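STIL N-terminal domain-containing protein (Trichoplax adhaerens, PDB 5OI9) probably takes part in centriole assembly, this part being the N-terminal domain of a STIL protein, whose family is linked to CEP85 binding and PLK4 activation. Local coordinates at residues A[25-33]-A[267-275]. Sequence-based numbering, arbitrary orientation.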
loop_
_atom_site.group_PDB
_atom_site.type_symbol
_atom_site.label_atom_id
_atom_site.label_comp_id
_atom_site.label_asym_id
_atom_site.label_seq_id
_atom_site.Cartn_x
_atom_site.Cartn_y
_atom_site.Cartn_z
ATOM N N GLU A 25 -4.995 23.097 -13.191
ATOM C CA GLU A 25 -5.009 23.120 -11.735
ATOM C C GLU A 25 -3.987 22.146 -11.162
ATOM O O GLU A 25 -3.793 21.044 -11.683
ATOM C CB GLU A 25 -6.401 22.763 -11.214
ATOM C CG GLU A 25 -7.236 23.943 -10.766
ATOM C CD GLU A 25 -8.578 23.515 -10.201
ATOM O OE1 GLU A 25 -8.962 22.344 -10.406
ATOM O OE2 GLU A 25 -9.244 24.345 -9.549
ATOM N N GLN A 26 -3.327 22.565 -10.085
ATOM C CA GLN A 26 -2.534 21.635 -9.296
ATOM C C GLN A 26 -3.424 20.533 -8.735
ATOM O O GLN A 26 -4.612 20.736 -8.474
ATOM C CB GLN A 26 -1.837 22.352 -8.141
ATOM C CG GLN A 26 -0.652 23.200 -8.523
ATOM C CD GLN A 26 0.248 23.474 -7.335
ATOM O OE1 GLN A 26 -0.128 23.221 -6.190
ATOM N NE2 GLN A 26 1.447 23.981 -7.600
ATOM N N GLU A 27 -2.836 19.357 -8.545
ATOM C CA GLU A 27 -3.508 18.246 -7.890
ATOM C C GLU A 27 -2.638 17.750 -6.747
ATOM O O GLU A 27 -1.407 17.735 -6.851
ATOM C CB GLU A 27 -3.799 17.098 -8.869
ATOM C CG GLU A 27 -4.561 17.506 -10.124
ATOM C CD GLU A 27 -6.049 17.691 -9.886
ATOM O OE1 GLU A 27 -6.724 18.260 -10.768
ATOM O OE2 GLU A 27 -6.546 17.266 -8.821
ATOM N N GLU A 28 -3.280 17.356 -5.653
ATOM C CA GLU A 28 -2.598 16.771 -4.507
ATOM C C GLU A 28 -2.889 15.278 -4.489
ATOM O O GLU A 28 -4.054 14.870 -4.427
ATOM C CB GLU A 28 -3.045 17.430 -3.205
ATOM C CG GLU A 28 -2.666 18.898 -3.094
ATOM C CD GLU A 28 -3.307 19.575 -1.897
ATOM O OE1 GLU A 28 -4.260 19.002 -1.324
ATOM O OE2 GLU A 28 -2.858 20.682 -1.527
ATOM N N LEU A 29 -1.836 14.472 -4.545
ATOM C CA LEU A 29 -1.953 13.023 -4.617
ATOM C C LEU A 29 -1.629 12.405 -3.264
ATOM O O LEU A 29 -0.696 12.837 -2.579
ATOM C CB LEU A 29 -1.019 12.455 -5.692
ATOM C CG LEU A 29 -1.083 13.122 -7.071
ATOM C CD1 LEU A 29 -0.150 12.432 -8.061
ATOM C CD2 LEU A 29 -2.514 13.139 -7.600
ATOM N N HIS A 30 -2.409 11.396 -2.882
ATOM C CA HIS A 30 -2.113 10.601 -1.698
ATOM C C HIS A 30 -2.837 9.269 -1.810
ATOM O O HIS A 30 -3.839 9.146 -2.519
ATOM C CB HIS A 30 -2.506 11.316 -0.401
ATOM C CG HIS A 30 -2.071 10.590 0.835
ATOM N ND1 HIS A 30 -2.893 9.718 1.516
ATOM C CD2 HIS A 30 -0.888 10.585 1.495
ATOM C CE1 HIS A 30 -2.240 9.218 2.551
ATOM N NE2 HIS A 30 -1.020 9.726 2.559
ATOM N N LEU A 31 -2.309 8.274 -1.089
ATOM C CA LEU A 31 -2.848 6.915 -1.137
ATOM C C LEU A 31 -4.358 6.888 -0.925
ATOM O O LEU A 31 -5.087 6.206 -1.653
ATOM C CB LEU A 31 -2.160 6.046 -0.083
ATOM C CG LEU A 31 -2.713 4.624 0.022
ATOM C CD1 LEU A 31 -2.262 3.802 -1.170
ATOM C CD2 LEU A 31 -2.313 3.958 1.332
ATOM N N LEU A 32 -4.842 7.621 0.075
ATOM C CA LEU A 32 -6.241 7.566 0.474
ATOM C C LEU A 32 -7.037 8.769 -0.018
ATOM O O LEU A 32 -8.102 9.064 0.532
ATOM C CB LEU A 32 -6.340 7.444 1.995
ATOM C CG LEU A 32 -5.592 6.251 2.597
ATOM C CD1 LEU A 32 -5.559 6.328 4.115
ATOM C CD2 LEU A 32 -6.222 4.946 2.138
ATOM N N LYS A 33 -6.549 9.460 -1.049
ATOM C CA LYS A 33 -7.224 10.664 -1.525
ATOM C C LYS A 33 -8.609 10.337 -2.068
ATOM O O LYS A 33 -9.609 10.952 -1.676
ATOM C CB LYS A 33 -6.373 11.348 -2.597
ATOM C CG LYS A 33 -6.552 12.854 -2.664
ATOM C CD LYS A 33 -6.030 13.507 -1.395
ATOM C CE LYS A 33 -6.036 15.020 -1.500
ATOM N NZ LYS A 33 -5.418 15.647 -0.299
ATOM N N ILE A 267 -4.950 10.488 -12.819
ATOM C CA ILE A 267 -3.817 10.670 -11.922
ATOM C C ILE A 267 -4.188 10.437 -10.465
ATOM O O ILE A 267 -3.297 10.294 -9.619
ATOM C CB ILE A 267 -3.227 12.082 -12.123
ATOM C CG1 ILE A 267 -1.846 12.192 -11.473
ATOM C CG2 ILE A 267 -4.183 13.147 -11.597
ATOM C CD1 ILE A 267 -1.214 13.534 -11.633
ATOM N N HIS A 268 -5.482 10.377 -10.150
ATOM C CA HIS A 268 -5.927 10.181 -8.777
ATOM C C HIS A 268 -5.858 8.727 -8.324
ATOM O O HIS A 268 -6.091 8.458 -7.141
ATOM C CB HIS A 268 -7.358 10.696 -8.615
ATOM C CG HIS A 268 -7.530 12.126 -9.019
ATOM N ND1 HIS A 268 -7.045 13.174 -8.268
ATOM C CD2 HIS A 268 -8.130 12.682 -10.098
ATOM C CE1 HIS A 268 -7.340 14.314 -8.865
ATOM N NE2 HIS A 268 -7.996 14.044 -9.979
ATOM N N HIS A 269 -5.555 7.797 -9.221
ATOM C CA HIS A 269 -5.417 6.404 -8.828
ATOM C C HIS A 269 -4.276 6.272 -7.822
ATOM O O HIS A 269 -3.180 6.798 -8.064
ATOM C CB HIS A 269 -5.155 5.529 -10.053
ATOM C CG HIS A 269 -5.365 4.066 -9.814
ATOM N ND1 HIS A 269 -4.497 3.300 -9.065
ATOM C CD2 HIS A 269 -6.339 3.225 -10.234
ATOM C CE1 HIS A 269 -4.929 2.052 -9.030
ATOM N NE2 HIS A 269 -6.046 1.979 -9.732
ATOM N N PRO A 270 -4.487 5.600 -6.687
ATOM C CA PRO A 270 -3.416 5.514 -5.678
ATOM C C PRO A 270 -2.145 4.846 -6.182
ATOM O O PRO A 270 -1.085 5.031 -5.572
ATOM C CB PRO A 270 -4.062 4.710 -4.538
ATOM C CG PRO A 270 -5.247 4.032 -5.150
ATOM C CD PRO A 270 -5.721 4.922 -6.256
ATOM N N TYR A 271 -2.212 4.085 -7.276
ATOM C CA TYR A 271 -1.000 3.505 -7.844
ATOM C C TYR A 271 -0.044 4.582 -8.347
ATOM O O TYR A 271 1.176 4.395 -8.298
ATOM C CB TYR A 271 -1.358 2.544 -8.979
ATOM C CG TYR A 271 -0.163 1.883 -9.631
ATOM C CD1 TYR A 271 0.383 0.719 -9.105
ATOM C CD2 TYR A 271 0.415 2.419 -10.776
ATOM C CE1 TYR A 271 1.471 0.111 -9.695
ATOM C CE2 TYR A 271 1.503 1.815 -11.374
ATOM C CZ TYR A 271 2.028 0.661 -10.829
ATOM O OH TYR A 271 3.110 0.053 -11.421
ATOM N N VAL A 272 -0.576 5.704 -8.839
ATOM C CA VAL A 272 0.277 6.782 -9.333
ATOM C C VAL A 272 1.081 7.388 -8.191
ATOM O O VAL A 272 2.302 7.561 -8.290
ATOM C CB VAL A 272 -0.569 7.848 -10.052
ATOM C CG1 VAL A 272 0.304 9.018 -10.481
ATOM C CG2 VAL A 272 -1.282 7.237 -11.249
ATOM N N TRP A 273 0.403 7.729 -7.093
ATOM C CA TRP A 273 1.092 8.209 -5.901
ATOM C C TRP A 273 2.111 7.190 -5.406
ATOM O O TRP A 273 3.206 7.561 -4.967
ATOM C CB TRP A 273 0.069 8.525 -4.814
ATOM C CG TRP A 273 0.647 8.953 -3.500
ATOM C CD1 TRP A 273 0.988 10.220 -3.125
ATOM C CD2 TRP A 273 0.925 8.113 -2.372
ATOM N NE1 TRP A 273 1.470 10.219 -1.838
ATOM C CE2 TRP A 273 1.438 8.939 -1.353
ATOM C CE3 TRP A 273 0.790 6.743 -2.126
ATOM C CZ2 TRP A 273 1.818 8.441 -0.107
ATOM C CZ3 TRP A 273 1.170 6.250 -0.889
ATOM C CH2 TRP A 273 1.678 7.096 0.103
ATOM N N SER A 274 1.773 5.899 -5.487
ATOM C CA SER A 274 2.692 4.859 -5.036
ATOM C C SER A 274 3.963 4.842 -5.876
ATOM O O SER A 274 5.065 4.659 -5.345
ATOM C CB SER A 274 2.003 3.496 -5.077
ATOM O OG SER A 274 0.867 3.472 -4.226
ATOM N N ALA A 275 3.828 5.037 -7.191
ATOM C CA ALA A 275 5.007 5.106 -8.048
ATOM C C ALA A 275 5.845 6.338 -7.729
ATOM O O ALA A 275 7.079 6.261 -7.689
ATOM C CB ALA A 275 4.586 5.098 -9.516
HETATM O O HOH W 1 -5.653 12.772 -5.928
HETATM O O HOH W 2 -4.190 10.693 -5.269
HETATM O O HOH W 3 -6.403 8.818 -4.733
#
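Leu29, His30 and Leu31 pack against Trp273 in a buried, mostly apolar contact between an outer strand of the seven-stranded mixed sheet, 27-29, with the turn that follows it, and the first turns of helix 270-281. The indole is covered on one face by backbone: His30 CA lies 3.5 Å from the centroid of its five-membered ring and 15° off the normal, a CH-pi contact, while Leu31 N sits above the same face. CG of Trp273 is anti to the backbone N (chi1 176°), which carries the ring out from the helix beneath this backbone; Leu31 CB then meets CZ3 at 3.4 Å, and NE1 donates to Ala194 O. Replacing Trp273 by alanine is likely to strip His30 CA and Leu31 CB of the aromatic face and leave Ala194 O without this donor. After strand 27-29 the chain makes a type I beta turn, His30 to Lys33; His30 ND1 accepts from Leu32 N within it, whereas NE2 hydrogen-bonds to Pro192 O. Leu31 CD1 packs 3.9 Å from CB of Pro270, which follows the N-cap His269. Nearer the strand, Leu29 CD1 reaches Ile267 CG1 at 3.8 Å. At the more open margin, Glu27 OE2 approaches the edge of the His268 ring, 3.1 Å from CE1, with carboxylate and ring planes 84° apart. One water lies 2.8 Å from His268 ND1 and donates to Glu28 O.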